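Local coordinates for protein putative TIM-barrel metal-dependent hydrolase (Mycobacterium avium subsp. paratuberculosis S397, PDB 4DZI) that is a putative metal-dependent hydrolase of the amidohydrolase family, binding two metal ions in a TIM-barrel-type active site and probably catalysing hydrolysis there, at residues C126-E130 with H230-G235; S234-A240 with L262-A267. All coordinates share one frame; numbering follows the deposited sequence.

Contact 1 of 2, residues C126-E130 with H230-G235. With CD (cadmium ion), chain Q.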
loop_
_atom_site.group_PDB
_atom_site.type_symbol
_atom_site.label_atom_id
_atom_site.label_comp_id
_atom_site.label_asym_id
_atom_site.label_seq_id
_atom_site.Cartn_x
_atom_site.Cartn_y
_atom_site.Cartn_z
ATOM N N CYS C 126 -5.488 -16.373 14.037
ATOM C CA CYS C 126 -5.197 -15.123 13.273
ATOM C C CYS C 126 -6.024 -14.992 11.983
ATOM O O CYS C 126 -5.907 -13.948 11.297
ATOM C CB CYS C 126 -3.709 -14.983 12.956
ATOM S SG CYS C 126 -2.728 -14.811 14.486
ATOM N N GLY C 127 -6.829 -15.998 11.641
ATOM C CA GLY C 127 -7.747 -15.895 10.482
ATOM C C GLY C 127 -9.222 -15.785 10.828
ATOM O O GLY C 127 -10.045 -15.582 9.930
ATOM N N VAL C 128 -9.580 -15.983 12.098
ATOM C CA VAL C 128 -10.996 -16.132 12.445
ATOM C C VAL C 128 -11.761 -14.812 12.350
ATOM O O VAL C 128 -12.895 -14.771 11.847
ATOM C CB VAL C 128 -11.167 -16.815 13.808
ATOM C CG1 VAL C 128 -12.641 -16.829 14.227
ATOM C CG2 VAL C 128 -10.626 -18.242 13.736
ATOM N N GLU C 129 -11.165 -13.726 12.824
ATOM C CA GLU C 129 -11.900 -12.468 12.862
ATOM C C GLU C 129 -12.301 -11.974 11.458
ATOM O O GLU C 129 -13.402 -11.424 11.304
ATOM C CB GLU C 129 -11.120 -11.395 13.580
ATOM C CG GLU C 129 -10.942 -11.719 15.045
ATOM C CD GLU C 129 -9.868 -10.846 15.652
ATOM O OE1 GLU C 129 -8.643 -11.177 15.578
ATOM O OE2 GLU C 129 -10.272 -9.798 16.205
ATOM N N GLU C 130 -11.454 -12.160 10.449
ATOM C CA GLU C 130 -11.875 -11.707 9.108
ATOM C C GLU C 130 -13.109 -12.501 8.677
ATOM O O GLU C 130 -14.050 -11.933 8.080
ATOM C CB GLU C 130 -10.731 -11.867 8.098
ATOM C CG GLU C 130 -11.117 -11.502 6.682
ATOM C CD GLU C 130 -11.311 -10.030 6.454
ATOM O OE1 GLU C 130 -11.101 -9.208 7.379
ATOM O OE2 GLU C 130 -11.695 -9.694 5.295
ATOM N N HIS C 230 -0.086 -8.762 15.295
ATOM C CA HIS C 230 0.610 -9.851 14.612
ATOM C C HIS C 230 0.003 -10.076 13.283
ATOM O O HIS C 230 -1.220 -9.987 13.155
ATOM C CB HIS C 230 0.444 -11.158 15.415
ATOM C CG HIS C 230 1.238 -12.328 14.843
ATOM N ND1 HIS C 230 0.826 -13.062 13.771
ATOM C CD2 HIS C 230 2.483 -12.828 15.200
ATOM C CE1 HIS C 230 1.754 -13.991 13.480
ATOM N NE2 HIS C 230 2.773 -13.845 14.334
ATOM N N LEU C 231 0.849 -10.378 12.301
ATOM C CA LEU C 231 0.391 -10.757 10.960
ATOM C C LEU C 231 -0.862 -11.637 11.016
ATOM O O LEU C 231 -0.871 -12.674 11.679
ATOM C CB LEU C 231 1.506 -11.547 10.270
ATOM C CG LEU C 231 1.305 -11.742 8.781
ATOM C CD1 LEU C 231 1.399 -10.394 8.050
ATOM C CD2 LEU C 231 2.349 -12.728 8.250
ATOM N N SER C 232 -1.887 -11.282 10.229
ATOM C CA SER C 232 -3.197 -11.947 10.332
ATOM C C SER C 232 -3.829 -11.988 8.953
ATOM O O SER C 232 -3.293 -11.389 8.014
ATOM C CB SER C 232 -4.137 -11.120 11.231
ATOM O OG SER C 232 -3.646 -11.021 12.589
ATOM N N ASP C 233 -4.993 -12.636 8.839
ATOM C CA ASP C 233 -5.869 -12.279 7.708
ATOM C C ASP C 233 -6.518 -10.957 8.049
ATOM O O ASP C 233 -7.423 -10.881 8.862
ATOM C CB ASP C 233 -6.964 -13.333 7.488
ATOM C CG ASP C 233 -7.787 -13.055 6.244
ATOM O OD1 ASP C 233 -7.650 -11.958 5.654
ATOM O OD2 ASP C 233 -8.567 -13.936 5.839
ATOM N N SER C 234 -6.053 -9.877 7.408
ATOM C CA SER C 234 -6.529 -8.541 7.680
ATOM C C SER C 234 -7.477 -8.050 6.582
ATOM O O SER C 234 -7.856 -6.880 6.591
ATOM C CB SER C 234 -5.334 -7.584 7.778
ATOM O OG SER C 234 -4.591 -7.798 8.993
ATOM N N GLY C 235 -7.865 -8.965 5.711
ATOM C CA GLY C 235 -8.805 -8.641 4.618
ATOM C C GLY C 235 -8.136 -7.939 3.458
ATOM O O GLY C 235 -8.849 -7.413 2.574
HETATM CD CD CD Q . 4.663 -15.254 14.310
HETATM O O HOH W 1 -8.684 -12.659 10.971
HETATM O O HOH W 2 -9.991 -15.864 7.197
HETATM O O HOH W 3 -10.695 -6.550 7.058
#
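One direct backbone hydrogen bond joins the segments: Asp-233 N gives its proton to Cys-126 O at 2.9 Å. Water extends this link. One molecule accepts from Glu-130 N and lies within bonding distance of both Cys-126 O and Asp-233 O; a second donates to Gly-127 O and Asp-233 OD2; a third joins Glu-130 OE1 to Ser-234 O. Asp-233 OD1 reaches forward along the chain to accept from Gly-235 N at 3.0 Å, an Asx turn that shapes the loop where Glu-130 meets it. The Glu-130 chain, bent at chi2 (72°), crosses Asp-233 at about a right angle, its CG 3.6 Å from Asp-233 OD2, and lays OE2 3.1 Å from Gly-235 CA. Its carboxylate is salt-bridged to Lys-133 and Arg-195, which would offset the like charge of Asp-233. At the metal end, Cys-126 SG approaches the His-230 ring obliquely, 4.0 Å from ND1. His-230 ND1 donates to Leu-231 O (2.7 Å), fixing the ring's rotation while His-230 NE2 binds cadmium at 2.4 Å; Asp-13, His-15, Glu-293 and Asp-356 are its other protein ligands. Ser-232 OG donates to His-230 O, bracing the same stretch of loop. The contact sets the start of helix 128-131 against the loop leaving strand 227-230, whose last residue, His-230, carries a metal ligand as in TIM-barrel amidohydrolases.

Contact 2 of 2, residues S234-A240 with L262-A267. With SO4 (sulfate ion), chain J.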
loop_
_atom_site.group_PDB
_atom_site.type_symbol
_atom_site.label_atom_id
_atom_site.label_comp_id
_atom_site.label_asym_id
_atom_site.label_seq_id
_atom_site.Cartn_x
_atom_site.Cartn_y
_atom_site.Cartn_z
ATOM N N SER C 234 -6.053 -9.877 7.408
ATOM C CA SER C 234 -6.529 -8.541 7.680
ATOM C C SER C 234 -7.477 -8.050 6.582
ATOM O O SER C 234 -7.856 -6.880 6.591
ATOM C CB SER C 234 -5.334 -7.584 7.778
ATOM O OG SER C 234 -4.591 -7.798 8.993
ATOM N N GLY C 235 -7.865 -8.965 5.711
ATOM C CA GLY C 235 -8.805 -8.641 4.618
ATOM C C GLY C 235 -8.136 -7.939 3.458
ATOM O O GLY C 235 -8.849 -7.413 2.574
ATOM N N TYR C 236 -6.796 -7.905 3.428
ATOM C CA TYR C 236 -6.086 -7.172 2.337
ATOM C C TYR C 236 -6.103 -7.814 0.963
ATOM O O TYR C 236 -5.742 -7.196 -0.038
ATOM C CB TYR C 236 -4.672 -6.720 2.764
ATOM C CG TYR C 236 -4.700 -5.381 3.459
ATOM C CD1 TYR C 236 -5.363 -5.204 4.677
ATOM C CD2 TYR C 236 -4.085 -4.277 2.880
ATOM C CE1 TYR C 236 -5.394 -3.968 5.290
ATOM C CE2 TYR C 236 -4.099 -3.040 3.479
ATOM C CZ TYR C 236 -4.752 -2.882 4.680
ATOM O OH TYR C 236 -4.807 -1.652 5.268
ATOM N N LEU C 237 -6.539 -9.057 0.889
ATOM C CA LEU C 237 -6.753 -9.613 -0.445
ATOM C C LEU C 237 -7.769 -8.794 -1.255
ATOM O O LEU C 237 -7.860 -9.007 -2.451
ATOM C CB LEU C 237 -7.142 -11.084 -0.382
ATOM C CG LEU C 237 -5.959 -11.982 -0.022
ATOM C CD1 LEU C 237 -6.419 -13.417 0.209
ATOM C CD2 LEU C 237 -4.877 -11.933 -1.086
ATOM N N HIS C 238 -8.517 -7.873 -0.630
ATOM C CA HIS C 238 -9.430 -6.990 -1.420
ATOM C C HIS C 238 -8.717 -6.124 -2.454
ATOM O O HIS C 238 -9.291 -5.786 -3.493
ATOM C CB HIS C 238 -10.394 -6.171 -0.546
ATOM C CG HIS C 238 -9.756 -4.996 0.182
ATOM N ND1 HIS C 238 -9.813 -3.730 -0.286
ATOM C CD2 HIS C 238 -9.074 -4.929 1.405
ATOM C CE1 HIS C 238 -9.182 -2.898 0.579
ATOM N NE2 HIS C 238 -8.731 -3.635 1.612
ATOM N N ILE C 239 -7.456 -5.788 -2.204
ATOM C CA ILE C 239 -6.655 -5.062 -3.193
ATOM C C ILE C 239 -6.376 -5.918 -4.429
ATOM O O ILE C 239 -6.624 -5.501 -5.571
ATOM C CB ILE C 239 -5.316 -4.550 -2.609
ATOM C CG1 ILE C 239 -5.568 -3.607 -1.421
ATOM C CG2 ILE C 239 -4.517 -3.830 -3.702
ATOM C CD1 ILE C 239 -4.329 -2.871 -0.957
ATOM N N ALA C 240 -5.853 -7.119 -4.220
ATOM C CA ALA C 240 -5.673 -8.032 -5.348
ATOM C C ALA C 240 -7.011 -8.231 -6.065
ATOM O O ALA C 240 -7.049 -8.338 -7.296
ATOM C CB ALA C 240 -5.089 -9.366 -4.890
ATOM N N LEU C 262 0.947 -6.995 -4.199
ATOM C CA LEU C 262 -0.047 -5.962 -3.872
ATOM C C LEU C 262 -0.398 -5.920 -2.409
ATOM O O LEU C 262 -1.092 -4.980 -1.967
ATOM C CB LEU C 262 -1.356 -6.258 -4.618
ATOM C CG LEU C 262 -1.207 -6.134 -6.129
ATOM C CD1 LEU C 262 -2.536 -6.391 -6.814
ATOM C CD2 LEU C 262 -0.706 -4.743 -6.497
ATOM N N LEU C 263 -0.023 -6.966 -1.679
ATOM C CA LEU C 263 -0.408 -7.074 -0.261
ATOM C C LEU C 263 0.747 -6.735 0.685
ATOM O O LEU C 263 0.674 -5.783 1.467
ATOM C CB LEU C 263 -0.932 -8.480 0.029
ATOM C CG LEU C 263 -1.775 -8.671 1.291
ATOM C CD1 LEU C 263 -2.720 -9.848 1.087
ATOM C CD2 LEU C 263 -0.878 -8.895 2.489
ATOM N N ASP C 264 1.795 -7.541 0.589
ATOM C CA ASP C 264 3.020 -7.381 1.359
ATOM C C ASP C 264 2.719 -6.929 2.781
ATOM O O ASP C 264 1.985 -7.633 3.508
ATOM C CB ASP C 264 3.974 -6.407 0.665
ATOM C CG ASP C 264 5.426 -6.562 1.150
ATOM O OD1 ASP C 264 5.800 -7.668 1.624
ATOM O OD2 ASP C 264 6.201 -5.582 1.076
ATOM N N ASP C 265 3.298 -5.800 3.167
ATOM C CA ASP C 265 3.192 -5.307 4.544
ATOM C C ASP C 265 2.210 -4.127 4.696
ATOM O O ASP C 265 2.326 -3.297 5.622
ATOM C CB ASP C 265 4.589 -4.945 5.070
ATOM C CG ASP C 265 5.231 -3.824 4.278
ATOM O OD1 ASP C 265 4.622 -3.414 3.237
ATOM O OD2 ASP C 265 6.326 -3.347 4.687
ATOM N N ARG C 266 1.199 -4.062 3.820
ATOM C CA ARG C 266 0.313 -2.913 3.864
ATOM C C ARG C 266 -0.564 -2.897 5.106
ATOM O O ARG C 266 -0.903 -1.839 5.633
ATOM C CB ARG C 266 -0.584 -2.870 2.623
ATOM C CG ARG C 266 0.270 -2.561 1.422
ATOM C CD ARG C 266 -0.538 -2.339 0.152
ATOM N NE ARG C 266 0.287 -1.629 -0.815
ATOM C CZ ARG C 266 -0.085 -1.392 -2.074
ATOM N NH1 ARG C 266 -1.273 -1.809 -2.489
ATOM N NH2 ARG C 266 0.717 -0.725 -2.905
ATOM N N ALA C 267 -0.912 -4.069 5.614
ATOM C CA ALA C 267 -1.789 -4.059 6.795
ATOM C C ALA C 267 -1.150 -3.400 7.996
ATOM O O ALA C 267 -1.793 -2.605 8.681
ATOM C CB ALA C 267 -2.288 -5.484 7.117
HETATM S S SO4 J . 2.982 0.829 0.311
HETATM O O1 SO4 J . 2.135 1.935 -0.088
HETATM O O2 SO4 J . 4.449 1.069 0.262
HETATM O O3 SO4 J . 2.687 0.753 1.771
HETATM O O4 SO4 J . 2.697 -0.533 -0.104
#
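Tyr-236 reaches across as a flat wedge, one ring face lying against the first turn of helix 266-277. Ala-267 CB sits over that face in a CH-pi contact, 4.1 Å from the ring centroid and 21° off its normal, while Ala-267 CA lies offset toward the rim. Arg-266 CB adds a bump beside the ring, 3.6 Å from Tyr-236 CE2. At the root of the wedge, Leu-263 fits its CG against Tyr-236 CB (3.8 Å) and sends CD1 on to Leu-237 CD2; a chi1 of -161°, which sets CG opposite the backbone N, brings the end of the chain toward helix 237-242. Ser-234 CB meets Ala-267 CB at 3.8 Å. Farther along, Ile-239 crosses Arg-266 at about a right angle, CD1 touching the guanidinium edge at NH1, and Leu-262 CD1 presses on Ala-240 CA at 3.8 Å. Arg-266 NE holds a sulfate O4 in a nearly straight bond (2.7 Å, 173°); Arg-266 of the second subunit also binds this ion. Tyr-236 OH is hydrogen-bonded to Asp-270 of its own chain and Trp-243 of the second subunit. Helix 237-242 and the residues before it thus pack against helices 257-263 and 266-277 where a type II' turn joins them, at the dimer interface.

From the N terminus, the chain passes strand 115-121 and enters 126-130, then runs through 99 residues, including helices 136-153 and 174-186 and strand 192-193, before 230-235 returns to close contact 1. Contact 2 follows in series: its first segment, 234-240, shares Ser-234 and Gly-235 with contact 1, and its much shorter loop of 21 residues closes at 262-267. The loops therefore neither nest nor cross, and the contact centres lie 11 Å apart. The connection after strand 227-230 is held twice, by the start of helix 128-131 near the cadmium site and by helices 257-263 and 266-277 toward the second subunit.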